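Local coordinates for FAD-binding PCMH-type domain-containing protein (Gibberella zeae, PDB 6YJO), which carries a covalently bound FAD and probably oxidises oligosaccharides as a secreted fungal flavoenzyme, at residues K79-A84 with F224-E229; A193-T198 with R203-W208; T242-E247 with T299-L304. All coordinates share one frame; numbering follows the deposited sequence.

Interaction 1: residues K79-A84 with F224-E229. With FAD (flavin-adenine dinucleotide), chain C.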
loop_
_atom_site.group_PDB
_atom_site.type_symbol
_atom_site.label_atom_id
_atom_site.label_comp_id
_atom_site.label_asym_id
_atom_site.label_seq_id
_atom_site.Cartn_x
_atom_site.Cartn_y
_atom_site.Cartn_z
ATOM N N LYS A 79 -20.665 8.874 13.419
ATOM C CA LYS A 79 -21.872 8.245 13.944
ATOM C C LYS A 79 -22.530 7.358 12.895
ATOM O O LYS A 79 -22.979 6.249 13.205
ATOM C CB LYS A 79 -22.841 9.318 14.443
ATOM C CG LYS A 79 -23.671 8.885 15.637
ATOM C CD LYS A 79 -25.085 8.510 15.239
ATOM C CE LYS A 79 -25.874 8.032 16.446
ATOM N NZ LYS A 79 -25.206 6.879 17.111
ATOM N N HIS A 80 -22.591 7.827 11.645
ATOM C CA HIS A 80 -23.092 6.986 10.562
ATOM C C HIS A 80 -22.369 5.645 10.537
ATOM O O HIS A 80 -23.003 4.585 10.466
ATOM C CB HIS A 80 -22.932 7.704 9.220
ATOM C CG HIS A 80 -23.751 8.951 9.095
ATOM N ND1 HIS A 80 -23.289 10.081 8.456
ATOM C CD2 HIS A 80 -25.006 9.243 9.514
ATOM C CE1 HIS A 80 -24.219 11.018 8.493
ATOM N NE2 HIS A 80 -25.270 10.535 9.130
ATOM N N ILE A 81 -21.036 5.674 10.598
ATOM C CA ILE A 81 -20.262 4.435 10.611
ATOM C C ILE A 81 -20.693 3.554 11.777
ATOM O O ILE A 81 -20.973 2.361 11.607
ATOM C CB ILE A 81 -18.755 4.745 10.665
ATOM C CG1 ILE A 81 -18.295 5.405 9.363
ATOM C CG2 ILE A 81 -17.955 3.470 10.893
ATOM C CD1 ILE A 81 -17.341 6.570 9.563
ATOM N N SER A 82 -20.746 4.124 12.983
ATOM C CA SER A 82 -21.148 3.342 14.147
ATOM C C SER A 82 -22.521 2.716 13.932
ATOM O O SER A 82 -22.708 1.512 14.141
ATOM C CB SER A 82 -21.142 4.216 15.402
ATOM O OG SER A 82 -21.510 3.461 16.544
ATOM N N ASP A 83 -23.495 3.520 13.502
ATOM C CA ASP A 83 -24.824 2.983 13.234
ATOM C C ASP A 83 -24.791 1.976 12.088
ATOM O O ASP A 83 -25.472 0.947 12.139
ATOM C CB ASP A 83 -25.798 4.120 12.922
ATOM C CG ASP A 83 -26.178 4.918 14.158
ATOM O OD1 ASP A 83 -25.790 4.511 15.277
ATOM O OD2 ASP A 83 -26.863 5.951 14.014
ATOM N N ALA A 84 -23.998 2.251 11.049
ATOM C CA ALA A 84 -23.897 1.314 9.934
ATOM C C ALA A 84 -23.287 -0.003 10.389
ATOM O O ALA A 84 -23.726 -1.076 9.962
ATOM C CB ALA A 84 -23.068 1.927 8.803
ATOM N N PHE A 224 -9.742 -5.212 11.964
ATOM C CA PHE A 224 -10.081 -4.958 13.359
ATOM C C PHE A 224 -11.134 -3.885 13.585
ATOM O O PHE A 224 -11.601 -3.742 14.720
ATOM C CB PHE A 224 -8.817 -4.575 14.142
ATOM C CG PHE A 224 -7.818 -5.683 14.235
ATOM C CD1 PHE A 224 -6.890 -5.879 13.227
ATOM C CD2 PHE A 224 -7.821 -6.544 15.318
ATOM C CE1 PHE A 224 -5.975 -6.906 13.302
ATOM C CE2 PHE A 224 -6.908 -7.574 15.399
ATOM C CZ PHE A 224 -5.982 -7.756 14.392
ATOM N N GLY A 225 -11.518 -3.127 12.569
ATOM C CA GLY A 225 -12.540 -2.120 12.765
ATOM C C GLY A 225 -12.614 -1.180 11.584
ATOM O O GLY A 225 -11.845 -1.279 10.625
ATOM N N ILE A 226 -13.566 -0.257 11.678
ATOM C CA ILE A 226 -13.799 0.748 10.647
ATOM C C ILE A 226 -13.206 2.056 11.159
ATOM O O ILE A 226 -13.789 2.727 12.016
ATOM C CB ILE A 226 -15.287 0.898 10.316
ATOM C CG1 ILE A 226 -15.930 -0.466 10.064
ATOM C CG2 ILE A 226 -15.466 1.791 9.090
ATOM C CD1 ILE A 226 -15.554 -1.083 8.729
ATOM N N VAL A 227 -12.036 2.420 10.633
ATOM C CA VAL A 227 -11.409 3.685 10.993
ATOM C C VAL A 227 -12.135 4.832 10.304
ATOM O O VAL A 227 -12.534 4.731 9.134
ATOM C CB VAL A 227 -9.917 3.666 10.621
ATOM C CG1 VAL A 227 -9.313 5.054 10.769
ATOM C CG2 VAL A 227 -9.172 2.664 11.484
ATOM N N ALA A 228 -12.306 5.933 11.032
ATOM C CA ALA A 228 -12.966 7.124 10.520
ATOM C C ALA A 228 -12.045 8.330 10.412
ATOM O O ALA A 228 -12.287 9.201 9.572
ATOM C CB ALA A 228 -14.158 7.500 11.413
ATOM N N GLU A 229 -11.004 8.406 11.238
ATOM C CA GLU A 229 -10.061 9.516 11.213
ATOM C C GLU A 229 -8.705 8.995 11.663
ATOM O O GLU A 229 -8.616 8.338 12.703
ATOM C CB GLU A 229 -10.541 10.649 12.127
ATOM C CG GLU A 229 -9.802 11.962 11.959
ATOM C CD GLU A 229 -10.443 13.104 12.735
ATOM O OE1 GLU A 229 -11.557 13.534 12.363
ATOM O OE2 GLU A 229 -9.834 13.568 13.722
HETATM P PA FAD C . -9.504 0.122 -0.435
HETATM O O1A FAD C . -9.917 -0.963 -1.357
HETATM O O2A FAD C . -10.601 1.161 -0.155
HETATM O O5B FAD C . -8.955 -0.470 0.918
HETATM C C5B FAD C . -7.979 -1.533 0.931
HETATM C C4B FAD C . -8.048 -2.254 2.249
HETATM O O4B FAD C . -8.186 -1.286 3.319
HETATM C C3B FAD C . -9.231 -3.208 2.392
HETATM O O3B FAD C . -8.883 -4.329 3.197
HETATM C C2B FAD C . -10.278 -2.324 3.068
HETATM O O2B FAD C . -11.237 -3.085 3.787
HETATM C C1B FAD C . -9.396 -1.518 4.017
HETATM N N9A FAD C . -9.970 -0.238 4.423
HETATM C C8A FAD C . -10.264 0.841 3.629
HETATM N N7A FAD C . -10.785 1.857 4.273
HETATM C C5A FAD C . -10.840 1.414 5.590
HETATM C C6A FAD C . -11.293 2.023 6.773
HETATM N N6A FAD C . -11.800 3.257 6.835
HETATM N N1A FAD C . -11.207 1.304 7.914
HETATM C C2A FAD C . -10.700 0.071 7.862
HETATM N N3A FAD C . -10.242 -0.604 6.807
HETATM C C4A FAD C . -10.343 0.129 5.689
HETATM N N1 FAD C . 1.171 1.082 -2.337
HETATM C C2 FAD C . 2.414 1.479 -1.932
HETATM O O2 FAD C . 2.912 1.071 -0.877
HETATM N N3 FAD C . 3.143 2.360 -2.716
HETATM C C4 FAD C . 2.734 2.907 -3.917
HETATM O O4 FAD C . 3.466 3.681 -4.529
HETATM C C4X FAD C . 1.413 2.478 -4.336
HETATM N N5 FAD C . 0.945 2.946 -5.459
HETATM C C5X FAD C . -0.320 2.539 -5.854
HETATM C C6 FAD C . -0.830 2.998 -7.062
HETATM C C7 FAD C . -2.103 2.644 -7.491
HETATM C C7M FAD C . -2.622 3.188 -8.796
HETATM C C8 FAD C . -2.864 1.745 -6.725
HETATM C C8M FAD C . -4.242 1.325 -7.156
HETATM C C9 FAD C . -2.348 1.261 -5.525
HETATM C C9A FAD C . -1.086 1.646 -5.091
HETATM N N10 FAD C . -0.543 1.177 -3.879
HETATM C C10 FAD C . 0.708 1.564 -3.475
HETATM C "C1'" FAD C . -1.281 0.216 -3.049
HETATM C "C2'" FAD C . -2.095 0.856 -1.935
HETATM O "O2'" FAD C . -1.237 1.230 -0.859
HETATM C "C3'" FAD C . -3.113 -0.166 -1.429
HETATM O "O3'" FAD C . -3.878 -0.614 -2.542
HETATM C "C4'" FAD C . -4.071 0.367 -0.365
HETATM O "O4'" FAD C . -4.257 -0.609 0.660
HETATM C "C5'" FAD C . -5.406 0.730 -0.973
HETATM O "O5'" FAD C . -6.142 1.547 -0.044
HETATM P P FAD C . -7.510 2.190 -0.455
HETATM O O1P FAD C . -8.239 2.692 0.795
HETATM O O2P FAD C . -7.285 3.181 -1.537
HETATM O O3P FAD C . -8.263 0.901 -1.042
#
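In Ile81 the CG1 branch stands opposite the carbonyl carbon (chi1 -67°) and CG2 opposite the backbone N, and this spreads the side chain so that it reaches Ile226 and Ala228 with different ends. CG2 presses on CG2 of Ile226 at 3.5 Å, methyl against methyl, with the two side chains crossing obliquely. The ethyl branch runs on along the strand until Ile81 CD1 meets Ala228 CB at 3.8 Å. Both strand residues point toward the helix, though the ethyl end of Ile226 turns away from it. Met123 also touches Ile81, and all three residues that make the contact are buried. On the helix side turned from the strand, Lys79 NZ closes a salt bridge one turn on to Asp83 OD1 at 3.1 Å, approaching on the syn side but 32° out of the carboxylate plane. Between the two inward-facing residues, Val227 points away from the helix, and its main chain reads the adenine. Val227 N donates to FAD N1A at 3.1 Å, while FAD N6A donates to Val227 O at 2.8 Å and is the straighter of the pair. The adenine edge is thus gripped by one residue's backbone, with Gly225 O close to FAD C2A. A helix packed on one face of a strand whose edge holds the adenine belongs to the FAD-binding domain of PCMH-type flavoproteins.

Interaction 2: residues A193-T198 with R203-W208. With NAG (2-acetamido-2-deoxy-beta-D-glucopyranose), chain B; NAG (2-acetamido-2-deoxy-beta-D-glucopyranose), chain D.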
loop_
_atom_site.group_PDB
_atom_site.type_symbol
_atom_site.label_atom_id
_atom_site.label_comp_id
_atom_site.label_asym_id
_atom_site.label_seq_id
_atom_site.Cartn_x
_atom_site.Cartn_y
_atom_site.Cartn_z
ATOM N N ALA A 193 -6.081 6.676 15.743
ATOM C CA ALA A 193 -7.256 6.783 14.891
ATOM C C ALA A 193 -8.531 6.557 15.684
ATOM O O ALA A 193 -8.606 5.650 16.516
ATOM C CB ALA A 193 -7.200 5.776 13.739
ATOM N N THR A 194 -9.531 7.389 15.407
ATOM C CA THR A 194 -10.898 7.086 15.798
ATOM C C THR A 194 -11.371 5.878 14.997
ATOM O O THR A 194 -11.349 5.899 13.763
ATOM C CB THR A 194 -11.793 8.301 15.543
ATOM O OG1 THR A 194 -11.209 9.467 16.144
ATOM C CG2 THR A 194 -13.182 8.072 16.113
ATOM N N ILE A 195 -11.762 4.813 15.694
ATOM C CA ILE A 195 -12.087 3.542 15.058
ATOM C C ILE A 195 -13.362 2.987 15.675
ATOM O O ILE A 195 -13.599 3.131 16.879
ATOM C CB ILE A 195 -10.923 2.538 15.192
ATOM C CG1 ILE A 195 -11.280 1.209 14.523
ATOM C CG2 ILE A 195 -10.560 2.317 16.659
ATOM C CD1 ILE A 195 -10.109 0.254 14.424
ATOM N N VAL A 196 -14.184 2.355 14.844
ATOM C CA VAL A 196 -15.438 1.745 15.273
ATOM C C VAL A 196 -15.239 0.237 15.330
ATOM O O VAL A 196 -15.009 -0.409 14.300
ATOM C CB VAL A 196 -16.592 2.112 14.325
ATOM C CG1 VAL A 196 -17.905 1.497 14.801
ATOM C CG2 VAL A 196 -16.720 3.624 14.209
ATOM N N LEU A 197 -15.334 -0.327 16.528
ATOM C CA LEU A 197 -15.199 -1.764 16.686
ATOM C C LEU A 197 -16.489 -2.471 16.258
ATOM O O LEU A 197 -17.540 -1.854 16.061
ATOM C CB LEU A 197 -14.845 -2.114 18.130
ATOM C CG LEU A 197 -13.723 -1.280 18.749
ATOM C CD1 LEU A 197 -13.379 -1.795 20.142
ATOM C CD2 LEU A 197 -12.492 -1.273 17.849
ATOM N N THR A 198 -16.395 -3.797 16.125
ATOM C CA THR A 198 -17.488 -4.568 15.538
ATOM C C THR A 198 -18.810 -4.358 16.267
ATOM O O THR A 198 -19.876 -4.511 15.658
ATOM C CB THR A 198 -17.138 -6.057 15.524
ATOM O OG1 THR A 198 -18.223 -6.796 14.947
ATOM C CG2 THR A 198 -16.862 -6.563 16.930
ATOM N N ARG A 203 -13.954 4.070 19.532
ATOM C CA ARG A 203 -12.745 4.261 20.317
ATOM C C ARG A 203 -11.814 5.246 19.621
ATOM O O ARG A 203 -11.821 5.372 18.392
ATOM C CB ARG A 203 -11.989 2.940 20.530
ATOM C CG ARG A 203 -12.723 1.896 21.353
ATOM C CD ARG A 203 -12.985 2.370 22.762
ATOM N NE ARG A 203 -13.443 1.268 23.602
ATOM C CZ ARG A 203 -14.260 1.393 24.641
ATOM N NH1 ARG A 203 -14.737 2.581 24.987
ATOM N NH2 ARG A 203 -14.606 0.318 25.330
ATOM N N TYR A 204 -11.012 5.950 20.416
ATOM C CA TYR A 204 -9.800 6.589 19.920
ATOM C C TYR A 204 -8.633 5.705 20.339
ATOM O O TYR A 204 -8.354 5.561 21.534
ATOM C CB TYR A 204 -9.624 8.010 20.448
ATOM C CG TYR A 204 -8.341 8.620 19.934
ATOM C CD1 TYR A 204 -8.207 8.969 18.597
ATOM C CD2 TYR A 204 -7.251 8.806 20.771
ATOM C CE1 TYR A 204 -7.035 9.504 18.111
ATOM C CE2 TYR A 204 -6.070 9.341 20.295
ATOM C CZ TYR A 204 -5.967 9.687 18.961
ATOM O OH TYR A 204 -4.796 10.224 18.479
ATOM N N ALA A 205 -7.964 5.106 19.356
ATOM C CA ALA A 205 -6.900 4.140 19.593
ATOM C C ALA A 205 -5.549 4.833 19.481
ATOM O O ALA A 205 -5.226 5.401 18.432
ATOM C CB ALA A 205 -7.002 2.985 18.597
ATOM N N ALA A 206 -4.768 4.788 20.558
ATOM C CA ALA A 206 -3.412 5.318 20.551
ATOM C C ALA A 206 -2.560 4.457 21.473
ATOM O O ALA A 206 -3.070 3.627 22.229
ATOM C CB ALA A 206 -3.384 6.799 20.960
ATOM N N ASP A 207 -1.242 4.660 21.397
ATOM C CA ASP A 207 -0.319 3.776 22.103
ATOM C C ASP A 207 -0.640 3.698 23.590
ATOM O O ASP A 207 -0.568 2.618 24.188
ATOM C CB ASP A 207 1.121 4.245 21.890
ATOM C CG ASP A 207 1.759 3.630 20.659
ATOM O OD1 ASP A 207 1.219 2.630 20.138
ATOM O OD2 ASP A 207 2.809 4.136 20.213
ATOM N N TRP A 208 -1.008 4.822 24.204
ATOM C CA TRP A 208 -1.239 4.828 25.645
ATOM C C TRP A 208 -2.526 4.091 25.999
ATOM O O TRP A 208 -2.519 3.150 26.801
ATOM C CB TRP A 208 -1.285 6.265 26.165
ATOM C CG TRP A 208 -1.093 6.362 27.650
ATOM C CD1 TRP A 208 -2.067 6.509 28.599
ATOM C CD2 TRP A 208 0.151 6.313 28.357
ATOM N NE1 TRP A 208 -1.503 6.558 29.852
ATOM C CE2 TRP A 208 -0.143 6.440 29.730
ATOM C CE3 TRP A 208 1.486 6.176 27.961
ATOM C CZ2 TRP A 208 0.852 6.435 30.710
ATOM C CZ3 TRP A 208 2.470 6.172 28.934
ATOM C CH2 TRP A 208 2.149 6.300 30.291
HETATM C C1 NAG B . -17.065 -3.456 22.317
HETATM C C2 NAG B . -17.468 -3.188 23.763
HETATM C C3 NAG B . -16.277 -2.666 24.569
HETATM C C4 NAG B . -15.054 -3.561 24.398
HETATM C C5 NAG B . -14.783 -3.820 22.920
HETATM C C6 NAG B . -13.679 -4.826 22.694
HETATM C C7 NAG B . -19.663 -2.436 24.568
HETATM C C8 NAG B . -20.705 -1.359 24.503
HETATM N N2 NAG B . -18.572 -2.243 23.818
HETATM O O3 NAG B . -16.643 -2.606 25.943
HETATM O O4 NAG B . -13.911 -2.890 24.917
HETATM O O5 NAG B . -15.958 -4.344 22.286
HETATM O O6 NAG B . -14.163 -6.157 22.804
HETATM O O7 NAG B . -19.803 -3.436 25.265
HETATM C C1 NAG D . -13.197 -3.603 25.942
HETATM C C2 NAG D . -11.868 -2.838 26.102
HETATM C C3 NAG D . -11.117 -3.289 27.356
HETATM C C4 NAG D . -12.027 -3.190 28.571
HETATM C C5 NAG D . -13.261 -4.045 28.336
HETATM C C6 NAG D . -14.248 -3.981 29.476
HETATM C C7 NAG D . -11.092 -2.170 23.868
HETATM C C8 NAG D . -10.162 -2.483 22.736
HETATM N N2 NAG D . -11.033 -2.994 24.921
HETATM O O3 NAG D . -9.984 -2.441 27.523
HETATM O O4 NAG D . -11.388 -3.522 29.802
HETATM O O5 NAG D . -13.946 -3.554 27.175
HETATM O O6 NAG D . -15.112 -2.860 29.337
HETATM O O7 NAG D . -11.861 -1.212 23.831
#
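Ala193, Thr194 and Ile195 pair antiparallel with Ala205, Tyr204 and Arg203 in a beta hairpin, the axes of the two short strands coming within 4.6 Å with their N-to-C directions 131° apart. Two hydrogen-bonded pairs flank the non-hydrogen-bonded one. Ala193 and Ala205 exchange bonds, as do Ile195 and Arg203, the N of Ile195 meeting the O of Arg203 at 2.8 Å. That same oxygen also receives a CA-H...O contact from Thr194. Thr194 and Tyr204 share one face of the sheet, their side chains crossing at about a right angle, with Thr194 OG1 3.9 Å from Tyr204 CD1. On the other face Ile195 CG2 lies between the backbone N and the carbonyl carbon, which brings it against Ala205 CB at 4.1 Å. Helix 211-220 covers these two residues, through Leu217 and Leu213. Next along, Leu197 CD1 wedges between Arg203 CG and ring carbon C5 of the chain B sugar, which lies 3.7 Å from CD1. The glycan is attached to the protein, probably at Asn199 in the hairpin turn. The Arg203 chain bends at chi2 (-63°) and lays its guanidinium edge along the two sugars. NH2 makes a weak bond to O4 of the chain B sugar, the oxygen joining the two rings, while Arg203 NE donates at 3.0 Å to the acetamide O7 of the chain D sugar.

Interaction 3: residues T242-E247 with T299-L304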
loop_
_atom_site.group_PDB
_atom_site.type_symbol
_atom_site.label_atom_id
_atom_site.label_comp_id
_atom_site.label_asym_id
_atom_site.label_seq_id
_atom_site.Cartn_x
_atom_site.Cartn_y
_atom_site.Cartn_z
ATOM N N THR A 242 14.907 16.613 -6.139
ATOM C CA THR A 242 15.409 16.263 -7.469
ATOM C C THR A 242 14.954 14.870 -7.882
ATOM O O THR A 242 15.566 13.867 -7.469
ATOM C CB THR A 242 16.937 16.341 -7.496
ATOM O OG1 THR A 242 17.363 17.616 -6.994
ATOM C CG2 THR A 242 17.463 16.155 -8.919
ATOM N N PRO A 243 13.903 14.744 -8.686
ATOM C CA PRO A 243 13.643 13.464 -9.353
ATOM C C PRO A 243 14.742 13.142 -10.353
ATOM O O PRO A 243 15.445 14.024 -10.848
ATOM C CB PRO A 243 12.300 13.686 -10.061
ATOM C CG PRO A 243 11.676 14.862 -9.382
ATOM C CD PRO A 243 12.806 15.711 -8.882
ATOM N N PHE A 244 14.897 11.850 -10.639
ATOM C CA PHE A 244 15.865 11.412 -11.637
ATOM C C PHE A 244 15.428 10.092 -12.256
ATOM O O PHE A 244 14.685 9.316 -11.654
ATOM C CB PHE A 244 17.270 11.270 -11.035
ATOM C CG PHE A 244 17.378 10.228 -9.944
ATOM C CD1 PHE A 244 17.055 10.536 -8.633
ATOM C CD2 PHE A 244 17.828 8.948 -10.230
ATOM C CE1 PHE A 244 17.167 9.586 -7.631
ATOM C CE2 PHE A 244 17.939 7.995 -9.232
ATOM C CZ PHE A 244 17.608 8.314 -7.933
ATOM N N SER A 245 15.907 9.858 -13.481
ATOM C CA SER A 245 15.804 8.572 -14.155
ATOM C C SER A 245 17.157 8.209 -14.750
ATOM O O SER A 245 17.944 9.084 -15.113
ATOM C CB SER A 245 14.742 8.590 -15.268
ATOM O OG SER A 245 15.219 9.261 -16.421
ATOM N N ILE A 246 17.427 6.907 -14.816
ATOM C CA ILE A 246 18.561 6.346 -15.544
ATOM C C ILE A 246 18.004 5.242 -16.429
ATOM O O ILE A 246 17.521 4.222 -15.921
ATOM C CB ILE A 246 19.650 5.789 -14.613
ATOM C CG1 ILE A 246 20.210 6.873 -13.685
ATOM C CG2 ILE A 246 20.758 5.159 -15.445
ATOM C CD1 ILE A 246 19.810 6.689 -12.232
ATOM N N GLU A 247 18.067 5.435 -17.742
ATOM C CA GLU A 247 17.583 4.444 -18.691
ATOM C C GLU A 247 18.681 3.438 -19.005
ATOM O O GLU A 247 19.850 3.801 -19.171
ATOM C CB GLU A 247 17.111 5.123 -19.976
ATOM C CG GLU A 247 16.084 6.221 -19.755
ATOM C CD GLU A 247 15.602 6.829 -21.058
ATOM O OE1 GLU A 247 16.047 6.369 -22.130
ATOM O OE2 GLU A 247 14.775 7.763 -21.010
ATOM N N THR A 299 26.982 13.042 -6.575
ATOM C CA THR A 299 27.955 12.384 -5.709
ATOM C C THR A 299 27.377 11.130 -5.065
ATOM O O THR A 299 28.106 10.155 -4.844
ATOM C CB THR A 299 28.444 13.353 -4.633
ATOM O OG1 THR A 299 27.317 13.990 -4.015
ATOM C CG2 THR A 299 29.364 14.403 -5.240
ATOM N N ALA A 300 26.079 11.130 -4.753
ATOM C CA ALA A 300 25.469 9.956 -4.138
ATOM C C ALA A 300 25.392 8.793 -5.119
ATOM O O ALA A 300 25.555 7.629 -4.731
ATOM C CB ALA A 300 24.072 10.300 -3.619
ATOM N N LEU A 301 25.138 9.087 -6.395
ATOM C CA LEU A 301 24.983 8.045 -7.404
ATOM C C LEU A 301 26.310 7.553 -7.962
ATOM O O LEU A 301 26.348 6.477 -8.568
ATOM C CB LEU A 301 24.122 8.560 -8.557
ATOM C CG LEU A 301 22.618 8.633 -8.305
ATOM C CD1 LEU A 301 21.913 9.249 -9.507
ATOM C CD2 LEU A 301 22.059 7.249 -7.998
ATOM N N ARG A 302 27.390 8.309 -7.778
ATOM C CA ARG A 302 28.670 7.959 -8.393
ATOM C C ARG A 302 29.077 6.508 -8.166
ATOM O O ARG A 302 29.508 5.856 -9.132
ATOM C CB ARG A 302 29.753 8.918 -7.877
ATOM C CG ARG A 302 30.998 8.951 -8.758
ATOM C CD ARG A 302 32.025 9.994 -8.303
ATOM N NE ARG A 302 31.437 11.313 -8.075
ATOM C CZ ARG A 302 30.944 12.096 -9.031
ATOM N NH1 ARG A 302 30.951 11.699 -10.300
ATOM N NH2 ARG A 302 30.434 13.281 -8.719
ATOM N N PRO A 303 28.973 5.940 -6.961
ATOM C CA PRO A 303 29.415 4.543 -6.797
ATOM C C PRO A 303 28.550 3.551 -7.556
ATOM O O PRO A 303 29.080 2.581 -8.114
ATOM C CB PRO A 303 29.341 4.322 -5.277
ATOM C CG PRO A 303 29.234 5.695 -4.670
ATOM C CD PRO A 303 28.509 6.517 -5.688
ATOM N N LEU A 304 27.232 3.763 -7.598
ATOM C CA LEU A 304 26.362 2.846 -8.330
ATOM C C LEU A 304 26.537 3.006 -9.835
ATOM O O LEU A 304 26.666 2.015 -10.564
ATOM C CB LEU A 304 24.903 3.071 -7.927
ATOM C CG LEU A 304 23.836 2.362 -8.768
ATOM C CD1 LEU A 304 24.061 0.856 -8.797
ATOM C CD2 LEU A 304 22.452 2.684 -8.230
#
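Phe244 and Ile246, two residues apart on strand 242-247, share one partner on the helix, Leu301. At the start of the strand, Thr242 does not touch residues 299-304, yet its carbonyl O sits in plane at the edge of the Phe244 ring. Phe244 itself has CG between the backbone N and the carbonyl carbon (chi1 63°), a torsion that sets one ring face against Leu301. Leu301 CD1 comes down over that face, 4.2 Å from Phe244 CD2 and as far from CE2. Ser245 turns to the other side of the strand, where its hydroxyl pairs with that of Thr314. Ile246 then points back to the helix, its CD1 reaching Leu301 CD1 at 4.3 Å. One leucine methyl therefore touches both strand side chains, and the contact is purely apolar and buried, with the nearest CA atoms, of Ile246 and Leu301, 10.5 Å apart. Strand 242-248 lies between strands 283-290 and 314-315 of a seven-stranded antiparallel sheet with helices packed on it, as in the substrate domain of berberine bridge enzyme-like oxidases; helix 294-308 is one of these, and Leu304 continues the packing to helix 252-268 and to Met275 of strand 273-280.

In the fold
Interactions 1 and 2 form one continuous piece of the FAD-binding region: strands 226-236 and 190-196 are neighbours in the same sheet, and the hairpin is nested in the loop that interaction 1 closes. Ile226 O meets Val196 N, and Ala228 N meets Thr194 O, each at 2.9 Å and each probably a hydrogen bond, while Ile81 CG2 packs on Val196 CG2. Val227, which binds the adenine, thus has the hairpin beside it, and the Ile195 side chain lies about 7 Å from FAD. Interaction 3 belongs to the other large sheet; the contact's centre is about 45 Å from that of interaction 1, with the Phe244 side chain about 11 Å from that of the FAD-binding Tyr176.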